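Local coordinates for periplasmic binding protein/LacI transcriptional regulator (Burkholderia multivorans, PDB 4YLE) that probably binds a small sugar-like solute between its two lobes and delivers it to an ABC transporter for uptake, at residues K40-A43 with F47-M50; K55-H60 with G286-L291; R83-M88 with V107-K112; N122-L127 with A280-F285. One frame throughout, in Å; residues are numbered along the deposited sequence.

Interaction 1 of 4, residues K40-A43 with F47-M50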
loop_
_atom_site.group_PDB
_atom_site.type_symbol
_atom_site.label_atom_id
_atom_site.label_comp_id
_atom_site.label_asym_id
_atom_site.label_seq_id
_atom_site.Cartn_x
_atom_site.Cartn_y
_atom_site.Cartn_z
ATOM N N LYS A 40 -5.493 -3.748 5.783
ATOM C CA LYS A 40 -6.577 -3.523 4.845
ATOM C C LYS A 40 -7.029 -4.879 4.338
ATOM O O LYS A 40 -7.293 -5.789 5.123
ATOM C CB LYS A 40 -6.136 -2.586 3.723
ATOM C CG LYS A 40 -5.859 -1.147 4.186
ATOM C CD LYS A 40 -5.166 -0.260 3.094
ATOM C CE LYS A 40 -3.650 -0.133 3.368
ATOM N NZ LYS A 40 -2.829 0.086 2.128
ATOM N N SER A 41 -7.125 -5.030 3.032
ATOM C CA SER A 41 -7.852 -6.159 2.496
ATOM C C SER A 41 -7.188 -7.498 2.634
ATOM O O SER A 41 -6.083 -7.739 2.131
ATOM C CB SER A 41 -8.120 -5.933 1.017
ATOM O OG SER A 41 -8.725 -7.091 0.499
ATOM N N LEU A 42 -7.925 -8.398 3.266
ATOM C CA LEU A 42 -7.502 -9.769 3.432
ATOM C C LEU A 42 -7.520 -10.550 2.122
ATOM O O LEU A 42 -6.932 -11.621 2.021
ATOM C CB LEU A 42 -8.418 -10.437 4.465
ATOM C CG LEU A 42 -8.242 -9.802 5.844
ATOM C CD1 LEU A 42 -9.216 -10.438 6.844
ATOM C CD2 LEU A 42 -6.774 -9.896 6.335
ATOM N N ALA A 43 -8.174 -10.008 1.112
ATOM C CA ALA A 43 -8.151 -10.645 -0.189
ATOM C C ALA A 43 -6.730 -10.530 -0.784
ATOM O O ALA A 43 -6.247 -11.449 -1.459
ATOM C CB ALA A 43 -9.194 -10.017 -1.090
ATOM N N PHE A 47 -1.223 -8.125 2.068
ATOM C CA PHE A 47 -1.495 -8.161 3.493
ATOM C C PHE A 47 -1.396 -9.537 4.072
ATOM O O PHE A 47 -1.060 -9.683 5.263
ATOM C CB PHE A 47 -2.845 -7.504 3.760
ATOM C CG PHE A 47 -2.804 -6.045 3.475
ATOM C CD1 PHE A 47 -2.053 -5.208 4.283
ATOM C CD2 PHE A 47 -3.426 -5.522 2.366
ATOM C CE1 PHE A 47 -1.961 -3.856 3.990
ATOM C CE2 PHE A 47 -3.338 -4.175 2.070
ATOM C CZ PHE A 47 -2.587 -3.351 2.874
ATOM N N LEU A 48 -1.673 -10.568 3.271
ATOM C CA LEU A 48 -1.470 -11.917 3.770
ATOM C C LEU A 48 0.017 -12.143 4.035
ATOM O O LEU A 48 0.375 -12.720 5.060
ATOM C CB LEU A 48 -2.040 -12.942 2.805
ATOM C CG LEU A 48 -3.543 -12.701 2.588
ATOM C CD1 LEU A 48 -4.053 -13.768 1.653
ATOM C CD2 LEU A 48 -4.368 -12.683 3.899
ATOM N N THR A 49 0.869 -11.616 3.156
ATOM C CA THR A 49 2.322 -11.664 3.328
ATOM C C THR A 49 2.755 -10.879 4.564
ATOM O O THR A 49 3.586 -11.325 5.364
ATOM C CB THR A 49 3.016 -11.105 2.078
ATOM O OG1 THR A 49 2.820 -12.027 1.000
ATOM C CG2 THR A 49 4.518 -10.918 2.305
HETATM N N MSE A 50 2.159 -9.714 4.738
HETATM C CA MSE A 50 2.407 -8.896 5.908
HETATM C C MSE A 50 2.030 -9.649 7.176
HETATM O O MSE A 50 2.823 -9.695 8.121
HETATM C CB MSE A 50 1.613 -7.587 5.846
HETATM C CG MSE A 50 1.880 -6.678 7.003
HETATM SE SE MSE A 50 0.780 -5.073 7.002
HETATM C CE MSE A 50 1.747 -4.171 5.601
#

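Interaction 2 of 4, residues K55-H60 with G286-L291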
loop_
_atom_site.group_PDB
_atom_site.type_symbol
_atom_site.label_atom_id
_atom_site.label_comp_id
_atom_site.label_asym_id
_atom_site.label_seq_id
_atom_site.Cartn_x
_atom_site.Cartn_y
_atom_site.Cartn_z
ATOM N N LYS A 55 3.196 -12.619 12.252
ATOM C CA LYS A 55 2.936 -13.798 13.060
ATOM C C LYS A 55 4.226 -14.582 13.287
ATOM O O LYS A 55 4.477 -15.071 14.397
ATOM C CB LYS A 55 1.853 -14.664 12.409
ATOM C CG LYS A 55 0.448 -14.046 12.505
ATOM C CD LYS A 55 -0.605 -15.048 12.028
ATOM C CE LYS A 55 -2.013 -14.469 12.038
ATOM N NZ LYS A 55 -2.425 -13.990 13.387
ATOM N N GLU A 56 5.055 -14.683 12.259
ATOM C CA GLU A 56 6.338 -15.361 12.410
ATOM C C GLU A 56 7.230 -14.630 13.401
ATOM O O GLU A 56 7.911 -15.252 14.234
ATOM C CB GLU A 56 6.998 -15.483 11.062
ATOM C CG GLU A 56 6.300 -16.530 10.233
ATOM C CD GLU A 56 6.552 -16.366 8.767
ATOM O OE1 GLU A 56 7.494 -15.618 8.433
ATOM O OE2 GLU A 56 5.809 -16.982 7.960
ATOM N N TYR A 57 7.187 -13.315 13.338
ATOM C CA TYR A 57 7.925 -12.482 14.279
ATOM C C TYR A 57 7.455 -12.695 15.716
ATOM O O TYR A 57 8.274 -12.817 16.619
ATOM C CB TYR A 57 7.792 -11.015 13.912
ATOM C CG TYR A 57 8.678 -10.120 14.732
ATOM C CD1 TYR A 57 10.055 -10.294 14.699
ATOM C CD2 TYR A 57 8.158 -9.136 15.539
ATOM C CE1 TYR A 57 10.885 -9.504 15.432
ATOM C CE2 TYR A 57 8.994 -8.325 16.293
ATOM C CZ TYR A 57 10.364 -8.529 16.220
ATOM O OH TYR A 57 11.250 -7.760 16.933
ATOM N N GLN A 58 6.138 -12.730 15.928
ATOM C CA GLN A 58 5.629 -12.992 17.248
ATOM C C GLN A 58 6.039 -14.377 17.725
ATOM O O GLN A 58 6.413 -14.548 18.885
ATOM C CB GLN A 58 4.104 -12.853 17.298
ATOM C CG GLN A 58 3.542 -12.831 18.722
ATOM C CD GLN A 58 3.373 -14.220 19.334
ATOM O OE1 GLN A 58 3.210 -15.209 18.623
ATOM N NE2 GLN A 58 3.388 -14.293 20.683
ATOM N N LYS A 59 6.007 -15.364 16.851
ATOM C CA LYS A 59 6.353 -16.723 17.271
ATOM C C LYS A 59 7.805 -16.797 17.754
ATOM O O LYS A 59 8.089 -17.411 18.775
ATOM C CB LYS A 59 6.114 -17.713 16.137
ATOM N N HIS A 60 8.711 -16.132 17.056
ATOM C CA HIS A 60 10.120 -16.134 17.426
ATOM C C HIS A 60 10.369 -15.381 18.739
ATOM O O HIS A 60 11.348 -15.638 19.445
ATOM C CB HIS A 60 10.961 -15.521 16.290
ATOM C CG HIS A 60 11.242 -16.485 15.175
ATOM N ND1 HIS A 60 10.489 -16.537 14.025
ATOM C CD2 HIS A 60 12.186 -17.450 15.058
ATOM C CE1 HIS A 60 10.959 -17.494 13.237
ATOM N NE2 HIS A 60 11.987 -18.062 13.841
ATOM N N GLY A 286 6.963 -1.761 12.453
ATOM C CA GLY A 286 5.896 -1.060 13.148
ATOM C C GLY A 286 5.710 -1.592 14.564
ATOM O O GLY A 286 5.611 -0.823 15.525
ATOM N N ILE A 287 5.606 -2.915 14.675
ATOM C CA ILE A 287 5.482 -3.579 15.974
ATOM C C ILE A 287 6.689 -3.220 16.859
ATOM O O ILE A 287 6.512 -2.834 18.012
ATOM C CB ILE A 287 5.361 -5.109 15.808
ATOM C CG1 ILE A 287 4.032 -5.457 15.142
ATOM C CG2 ILE A 287 5.460 -5.809 17.168
ATOM C CD1 ILE A 287 3.948 -6.873 14.570
ATOM N N ASP A 288 7.901 -3.306 16.319
ATOM C CA ASP A 288 9.105 -3.002 17.113
ATOM C C ASP A 288 9.089 -1.567 17.624
ATOM O O ASP A 288 9.453 -1.302 18.783
ATOM C CB ASP A 288 10.376 -3.229 16.303
ATOM C CG ASP A 288 10.880 -4.660 16.367
ATOM O OD1 ASP A 288 10.393 -5.446 17.221
ATOM O OD2 ASP A 288 11.792 -4.980 15.562
ATOM N N THR A 289 8.671 -0.645 16.762
ATOM C CA THR A 289 8.562 0.757 17.123
ATOM C C THR A 289 7.653 0.916 18.350
ATOM O O THR A 289 7.992 1.624 19.315
ATOM C CB THR A 289 8.021 1.595 15.938
ATOM O OG1 THR A 289 8.981 1.575 14.875
ATOM C CG2 THR A 289 7.814 3.043 16.384
ATOM N N ALA A 290 6.516 0.227 18.328
ATOM C CA ALA A 290 5.552 0.298 19.417
ATOM C C ALA A 290 6.126 -0.328 20.693
ATOM O O ALA A 290 6.032 0.236 21.783
ATOM C CB ALA A 290 4.266 -0.390 19.005
ATOM N N LEU A 291 6.741 -1.496 20.555
ATOM C CA LEU A 291 7.285 -2.184 21.717
ATOM C C LEU A 291 8.443 -1.392 22.351
ATOM O O LEU A 291 8.613 -1.396 23.558
ATOM C CB LEU A 291 7.749 -3.605 21.332
ATOM C CG LEU A 291 6.667 -4.596 20.863
ATOM C CD1 LEU A 291 7.286 -5.892 20.387
ATOM C CD2 LEU A 291 5.643 -4.902 21.947
#

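Interaction 3 of 4, residues R83-M88 with V107-K112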
loop_
_atom_site.group_PDB
_atom_site.type_symbol
_atom_site.label_atom_id
_atom_site.label_comp_id
_atom_site.label_asym_id
_atom_site.label_seq_id
_atom_site.Cartn_x
_atom_site.Cartn_y
_atom_site.Cartn_z
ATOM N N ARG A 83 -14.210 0.193 12.810
ATOM C CA ARG A 83 -14.836 -0.651 13.816
ATOM C C ARG A 83 -13.802 -1.543 14.485
ATOM O O ARG A 83 -13.835 -1.742 15.698
ATOM C CB ARG A 83 -15.958 -1.489 13.202
ATOM C CG ARG A 83 -17.237 -0.688 12.962
ATOM C CD ARG A 83 -18.446 -1.590 12.781
ATOM N NE ARG A 83 -18.267 -2.537 11.682
ATOM C CZ ARG A 83 -18.565 -2.292 10.406
ATOM N NH1 ARG A 83 -19.058 -1.119 10.034
ATOM N NH2 ARG A 83 -18.357 -3.231 9.488
ATOM N N ILE A 84 -12.869 -2.065 13.691
ATOM C CA ILE A 84 -11.840 -2.929 14.227
ATOM C C ILE A 84 -11.002 -2.170 15.248
ATOM O O ILE A 84 -10.731 -2.682 16.338
ATOM C CB ILE A 84 -10.975 -3.478 13.105
ATOM C CG1 ILE A 84 -11.798 -4.495 12.317
ATOM C CG2 ILE A 84 -9.732 -4.156 13.654
ATOM C CD1 ILE A 84 -11.232 -4.872 10.995
ATOM N N VAL A 85 -10.603 -0.950 14.913
ATOM C CA VAL A 85 -9.788 -0.164 15.828
ATOM C C VAL A 85 -10.576 0.115 17.117
ATOM O O VAL A 85 -10.035 -0.039 18.211
ATOM C CB VAL A 85 -9.309 1.145 15.188
ATOM C CG1 VAL A 85 -8.430 1.932 16.157
ATOM C CG2 VAL A 85 -8.512 0.839 13.897
ATOM N N GLU A 86 -11.851 0.479 17.001
ATOM C CA GLU A 86 -12.678 0.688 18.200
ATOM C C GLU A 86 -12.736 -0.569 19.071
ATOM O O GLU A 86 -12.644 -0.491 20.296
ATOM C CB GLU A 86 -14.087 1.148 17.802
ATOM C CG GLU A 86 -14.028 2.515 17.138
ATOM C CD GLU A 86 -15.366 3.216 17.010
ATOM O OE1 GLU A 86 -16.335 2.595 16.511
ATOM O OE2 GLU A 86 -15.426 4.409 17.389
ATOM N N GLN A 87 -12.825 -1.731 18.428
ATOM C CA GLN A 87 -12.855 -3.010 19.138
ATOM C C GLN A 87 -11.498 -3.291 19.803
ATOM O O GLN A 87 -11.425 -3.940 20.848
ATOM C CB GLN A 87 -13.250 -4.114 18.152
ATOM C CG GLN A 87 -13.015 -5.555 18.593
ATOM C CD GLN A 87 -13.053 -6.517 17.399
ATOM O OE1 GLN A 87 -13.736 -6.260 16.396
ATOM N NE2 GLN A 87 -12.301 -7.614 17.494
HETATM N N MSE A 88 -10.422 -2.796 19.195
HETATM C CA MSE A 88 -9.096 -2.922 19.794
HETATM C C MSE A 88 -8.978 -2.010 21.020
HETATM O O MSE A 88 -8.254 -2.323 21.962
HETATM C CB MSE A 88 -7.996 -2.587 18.771
HETATM C CG MSE A 88 -7.859 -3.602 17.646
HETATM SE SE MSE A 88 -7.584 -5.458 18.234
HETATM C CE MSE A 88 -9.385 -6.193 17.956
ATOM N N VAL A 107 -8.375 9.027 11.163
ATOM C CA VAL A 107 -7.687 9.836 12.170
ATOM C C VAL A 107 -8.495 9.962 13.455
ATOM O O VAL A 107 -7.914 9.925 14.539
ATOM C CB VAL A 107 -7.335 11.237 11.649
ATOM C CG1 VAL A 107 -6.726 12.104 12.768
ATOM C CG2 VAL A 107 -6.354 11.115 10.493
ATOM N N PRO A 108 -9.827 10.117 13.356
ATOM C CA PRO A 108 -10.576 10.280 14.618
ATOM C C PRO A 108 -10.421 9.106 15.599
ATOM O O PRO A 108 -10.272 9.314 16.814
ATOM C CB PRO A 108 -12.029 10.413 14.140
ATOM C CG PRO A 108 -11.907 11.056 12.802
ATOM C CD PRO A 108 -10.682 10.380 12.182
ATOM N N VAL A 109 -10.431 7.883 15.082
ATOM C CA VAL A 109 -10.384 6.733 15.961
ATOM C C VAL A 109 -8.945 6.531 16.459
ATOM O O VAL A 109 -8.729 6.018 17.558
ATOM C CB VAL A 109 -10.928 5.457 15.266
ATOM C CG1 VAL A 109 -9.987 4.984 14.150
ATOM C CG2 VAL A 109 -11.167 4.348 16.294
ATOM N N VAL A 110 -7.958 6.939 15.663
ATOM C CA VAL A 110 -6.579 6.960 16.160
ATOM C C VAL A 110 -6.493 7.898 17.353
ATOM O O VAL A 110 -5.885 7.562 18.365
ATOM C CB VAL A 110 -5.565 7.417 15.093
ATOM C CG1 VAL A 110 -4.200 7.723 15.716
ATOM C CG2 VAL A 110 -5.431 6.365 13.987
ATOM N N LYS A 111 -7.067 9.087 17.216
ATOM C CA LYS A 111 -7.096 10.033 18.338
ATOM C C LYS A 111 -7.715 9.374 19.577
ATOM O O LYS A 111 -7.164 9.456 20.673
ATOM C CB LYS A 111 -7.873 11.291 17.957
ATOM N N LYS A 112 -8.853 8.714 19.379
ATOM C CA LYS A 112 -9.548 7.967 20.429
ATOM C C LYS A 112 -8.606 6.997 21.128
ATOM O O LYS A 112 -8.527 6.958 22.353
ATOM C CB LYS A 112 -10.739 7.224 19.806
ATOM C CG LYS A 112 -11.681 6.477 20.753
ATOM C CD LYS A 112 -12.931 6.014 19.969
ATOM C CE LYS A 112 -13.422 4.622 20.369
ATOM N NZ LYS A 112 -13.881 4.561 21.786
HETATM O O HOH W 1 -14.195 1.733 21.269
#

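Interaction 4 of 4, residues N122-L127 with A280-F285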
loop_
_atom_site.group_PDB
_atom_site.type_symbol
_atom_site.label_atom_id
_atom_site.label_comp_id
_atom_site.label_asym_id
_atom_site.label_seq_id
_atom_site.Cartn_x
_atom_site.Cartn_y
_atom_site.Cartn_z
ATOM N N ASN A 122 1.760 4.099 12.682
ATOM C CA ASN A 122 1.164 4.159 11.351
ATOM C C ASN A 122 2.123 3.451 10.414
ATOM O O ASN A 122 3.302 3.810 10.373
ATOM C CB ASN A 122 0.981 5.638 11.001
ATOM C CG ASN A 122 0.365 5.914 9.643
ATOM O OD1 ASN A 122 0.307 7.078 9.269
ATOM N ND2 ASN A 122 -0.126 4.893 8.931
ATOM N N ILE A 123 1.635 2.473 9.668
ATOM C CA ILE A 123 2.440 1.896 8.598
ATOM C C ILE A 123 1.768 1.967 7.228
ATOM O O ILE A 123 0.579 2.223 7.159
ATOM C CB ILE A 123 2.784 0.420 8.868
ATOM C CG1 ILE A 123 1.540 -0.482 8.780
ATOM C CG2 ILE A 123 3.479 0.273 10.266
ATOM C CD1 ILE A 123 1.837 -2.002 8.985
ATOM N N ASP A 124 2.575 1.766 6.168
ATOM C CA ASP A 124 2.109 1.541 4.779
ATOM C C ASP A 124 1.599 2.823 4.128
ATOM O O ASP A 124 2.253 3.398 3.252
ATOM C CB ASP A 124 1.036 0.457 4.752
ATOM C CG ASP A 124 0.483 0.205 3.352
ATOM O OD1 ASP A 124 1.171 0.523 2.383
ATOM O OD2 ASP A 124 -0.643 -0.335 3.231
ATOM N N ASN A 125 0.442 3.280 4.582
ATOM C CA ASN A 125 -0.192 4.452 4.023
ATOM C C ASN A 125 -0.273 5.532 5.081
ATOM O O ASN A 125 -0.904 5.351 6.108
ATOM C CB ASN A 125 -1.584 4.118 3.520
ATOM C CG ASN A 125 -2.344 5.332 3.100
ATOM O OD1 ASN A 125 -1.790 6.257 2.471
ATOM N ND2 ASN A 125 -3.651 5.358 3.421
ATOM N N ARG A 126 0.367 6.652 4.830
ATOM C CA ARG A 126 0.494 7.664 5.849
ATOM C C ARG A 126 -0.809 8.417 6.067
ATOM O O ARG A 126 -1.449 8.860 5.120
ATOM C CB ARG A 126 1.613 8.633 5.491
ATOM C CG ARG A 126 2.087 9.469 6.662
ATOM C CD ARG A 126 2.935 10.618 6.179
ATOM N NE ARG A 126 4.114 10.148 5.457
ATOM C CZ ARG A 126 5.351 10.143 5.949
ATOM N NH1 ARG A 126 5.606 10.596 7.182
ATOM N NH2 ARG A 126 6.343 9.687 5.191
ATOM N N LEU A 127 -1.194 8.538 7.337
ATOM C CA LEU A 127 -2.294 9.391 7.748
ATOM C C LEU A 127 -2.023 10.818 7.343
ATOM O O LEU A 127 -0.876 11.238 7.261
ATOM C CB LEU A 127 -2.490 9.298 9.257
ATOM C CG LEU A 127 -2.961 7.931 9.736
ATOM C CD1 LEU A 127 -2.789 7.837 11.242
ATOM C CD2 LEU A 127 -4.410 7.657 9.335
ATOM N N ALA A 280 6.141 -7.442 5.155
ATOM C CA ALA A 280 6.415 -8.067 6.422
ATOM C C ALA A 280 7.313 -7.121 7.215
ATOM O O ALA A 280 7.135 -6.967 8.400
ATOM C CB ALA A 280 7.085 -9.403 6.229
ATOM N N LYS A 281 8.303 -6.530 6.553
ATOM C CA LYS A 281 9.190 -5.575 7.220
ATOM C C LYS A 281 8.406 -4.413 7.817
ATOM O O LYS A 281 8.662 -4.025 8.938
ATOM C CB LYS A 281 10.237 -5.047 6.240
ATOM C CG LYS A 281 11.188 -4.008 6.863
ATOM C CD LYS A 281 11.902 -3.213 5.764
ATOM C CE LYS A 281 13.121 -3.888 5.301
ATOM N NZ LYS A 281 14.165 -3.910 6.352
ATOM N N GLN A 282 7.444 -3.870 7.068
ATOM C CA GLN A 282 6.691 -2.720 7.571
ATOM C C GLN A 282 5.968 -3.064 8.848
ATOM O O GLN A 282 6.014 -2.277 9.847
ATOM C CB GLN A 282 5.715 -2.205 6.541
ATOM C CG GLN A 282 6.391 -1.619 5.332
ATOM C CD GLN A 282 5.400 -0.993 4.404
ATOM O OE1 GLN A 282 4.596 -0.171 4.816
ATOM N NE2 GLN A 282 5.471 -1.352 3.124
ATOM N N ALA A 283 5.340 -4.242 8.881
ATOM C CA ALA A 283 4.593 -4.636 10.066
ATOM C C ALA A 283 5.546 -4.933 11.231
ATOM O O ALA A 283 5.272 -4.565 12.377
ATOM C CB ALA A 283 3.740 -5.820 9.795
ATOM N N VAL A 284 6.635 -5.638 10.960
ATOM C CA VAL A 284 7.565 -5.978 12.019
ATOM C C VAL A 284 8.197 -4.703 12.605
ATOM O O VAL A 284 8.282 -4.560 13.828
ATOM C CB VAL A 284 8.666 -6.964 11.534
ATOM C CG1 VAL A 284 9.791 -7.112 12.543
ATOM C CG2 VAL A 284 8.027 -8.346 11.259
ATOM N N PHE A 285 8.579 -3.770 11.754
ATOM C CA PHE A 285 9.258 -2.562 12.226
ATOM C C PHE A 285 8.204 -1.708 12.929
ATOM O O PHE A 285 8.486 -0.998 13.878
ATOM C CB PHE A 285 9.909 -1.784 11.077
ATOM C CG PHE A 285 11.244 -2.304 10.621
ATOM C CD1 PHE A 285 11.610 -3.635 10.766
ATOM C CD2 PHE A 285 12.119 -1.447 9.985
ATOM C CE1 PHE A 285 12.835 -4.082 10.303
ATOM C CE2 PHE A 285 13.332 -1.884 9.539
ATOM C CZ PHE A 285 13.692 -3.200 9.698
#

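Interaction 1 of 4, residues K40-A43 with F47-M50
At the cleft end of strand 34-39, where the chain turns toward helix 45-60, Lys40 lays its backbone over one face of the Phe47 ring and its side chain past the CZ edge. Lys40 N lies over the ring centre, 3.9 Å above its plane. The aliphatic chain then descends past the ring: Lys40 CB is 3.6 Å from Phe47 CE2, and Lys40 CE is 3.4 Å from Phe47 CZ. A bend at chi3 (-101°) brings NZ round to the ring edge, close to its plane, from where it makes a salt bridge to Asp124. Lysine suits this place because its methylenes can lie against an aromatic surface while its tip carries the charge. Beyond it, Ser41 O approaches Phe47 CD2 at 3.5 Å. Ser41 OG accepts a bond from Ala43 N at 3.0 Å, an ST turn. Nearer the surface Leu42 O rests 3.4 Å from Leu48 CD2. Lys40 N and Ser41 N are both buried without a hydrogen-bond partner, and the ring helps to bury them. With its methylenes packed against Phe47 and its ammonium paired with Asp124, the Lys40 side chain is probably well ordered beside the bound unknown ligand, about 3 Å away.

Interaction 2 of 4, residues K55-H60 with G286-L291
Two helical segments, Lys55-His60 and Gly286-Leu291, face each other at a generous spacing, with their closest CA atoms, those of Tyr57 and Ile287, 9.4 Å apart. The gap is spanned chiefly by Tyr57. Its CG stands anti to the backbone N (chi1 -172°), which carries the ring across toward the other helix, and the phenol meets Asp288 near the ring plane. Tyr57 OH donates to Asp288 OD1 in a very short bond of 2.5 Å. The carboxylate is turned 74° from the ring, so the two flat groups meet nearly crosswise. Tyrosine suits the place because its long ring spans the gap, its OH bonds the aspartate, and its edge at Tyr57 CE2 meets the methyl Ile287 CG2 at 4.4 Å. In the Rossmann-like lobe of a periplasmic binding protein, these helices lie side by side on one face of the central sheet. Ile287, branched and apolar, points into the seam between them, where it also meets Phe65, Leu67 and Val97. At the outer end of helix 45-60, His60 ND1 donates to Glu56 O at 2.9 Å, and His60 N reaches that Glu56 oxygen from the opposite face of its carbonyl plane, at 3.1 Å. The imidazole is thereby folded back along the last helical turn.

Interaction 3 of 4, residues R83-M88 with V107-K112
A single water joins Glu86 O and Lys112 NZ across two neighbouring helices: it donates to Glu86 O at 2.9 Å and accepts from Lys112 NZ at the same distance. Lys112 reaches it with CG anti to the backbone N (chi1 -175°) and bends at chi3 and chi4 that swing the ammonium toward the other helix. On the way its chain crosses the Glu86 side chain at about a right angle, with Lys112 CE 3.6 Å from Glu86 OE2. The charged ends themselves stay apart, Lys112 NZ being 4.7 Å from Glu86 OE2, and any attraction between them is probably modest, Lys112 being exposed. The two segments run parallel, 3° between their directions and 9.8 Å between axes, as expected of adjacent helices in a Rossmann-like lobe, each leading from one parallel strand to another: helix 78-90 from strand 66-72 to strand 95-98, helix 107-115 from there to strand 119-123. Beneath these polar groups, small branched valines fill the groove. Val109 CG2 nestles between two residues of the partner helix, 3.5 Å from Glu86 CG and 3.7 Å from Val85 CG1. Glutamate serves well at this level, since its CG methylene packs on the valine methyl while the carboxylate lies toward the more exposed side. Deeper still, Val85 continues the apolar layer onto Val38 and Ile96 of the sheet, and Val110 does likewise onto Leu98.

Interaction 4 of 4, residues N122-L127 with A280-F285
This is a buried contact that sets Ile123, the last residue of strand 119-123, and Asp124 just after it against Gln282-Ala283, in the first turns of helix 279-295. Ile123 makes the apolar contact: its longer arm, placed between the backbone N and the carbonyl carbon (chi1 69°), lays Ile123 CD1 4.0 Å from Ala283 CA and 4.3 Å from Ala283 CB. Its methyl Ile123 CG2 packs on the helix backbone, 3.6 Å from Gln282 O. Alanine suits this position because its small side chain lets the isoleucine come down on the helix. Extended beyond CG, the Gln282 side chain brings Gln282 OE1 over the backbone of Asp124, 3.0 Å from Asp124 CA and 3.1 Å from Asp124 N, while NE2 is bonded to Gln277 O. Asp124 adopts the positive phi (74°) of a classic gamma turn, closed by Asn125 N to Ile123 O at 2.8 Å. The turn presents the carboxylate to the cleft, where OD1 bonds to the unknown ligand and OD2 has Lys40 as its partner. Asn122 braces the loop with both ends of its amide: Leu127 N gives a straight bond to Asn122 OD1 at 2.8 Å, on a lone pair, and Asn122 ND2 donates to Asn125 O. Around the contact, strand 119-123 is flanked by strands 95-98 and 141-144; Met50 of helix 45-60 packs on both Ile123 and Ala283, and Gln282 also touches Pro144 and Thr309.

From the N terminus, interaction 1 closes only a short turn, folding the end of strand 34-39 onto the start of helix 45-60. Interaction 2 opens farther along that helix and spans most of the chain, returning at helix 279-295. Interactions 3 and 4 fall within that span, one after the other, and no two contacts cross. Interaction 3 closes the short connection through strand 95-98 and pairs helices on the sheet face opposite interaction 2; interaction 4 closes the long one from strand 119-123 to helix 279-295. Direct touches bind the set: interaction 1 meets interaction 4 at the ligand cleft, and interaction 4 meets interactions 2 and 3, linking both helical layers through the sheet.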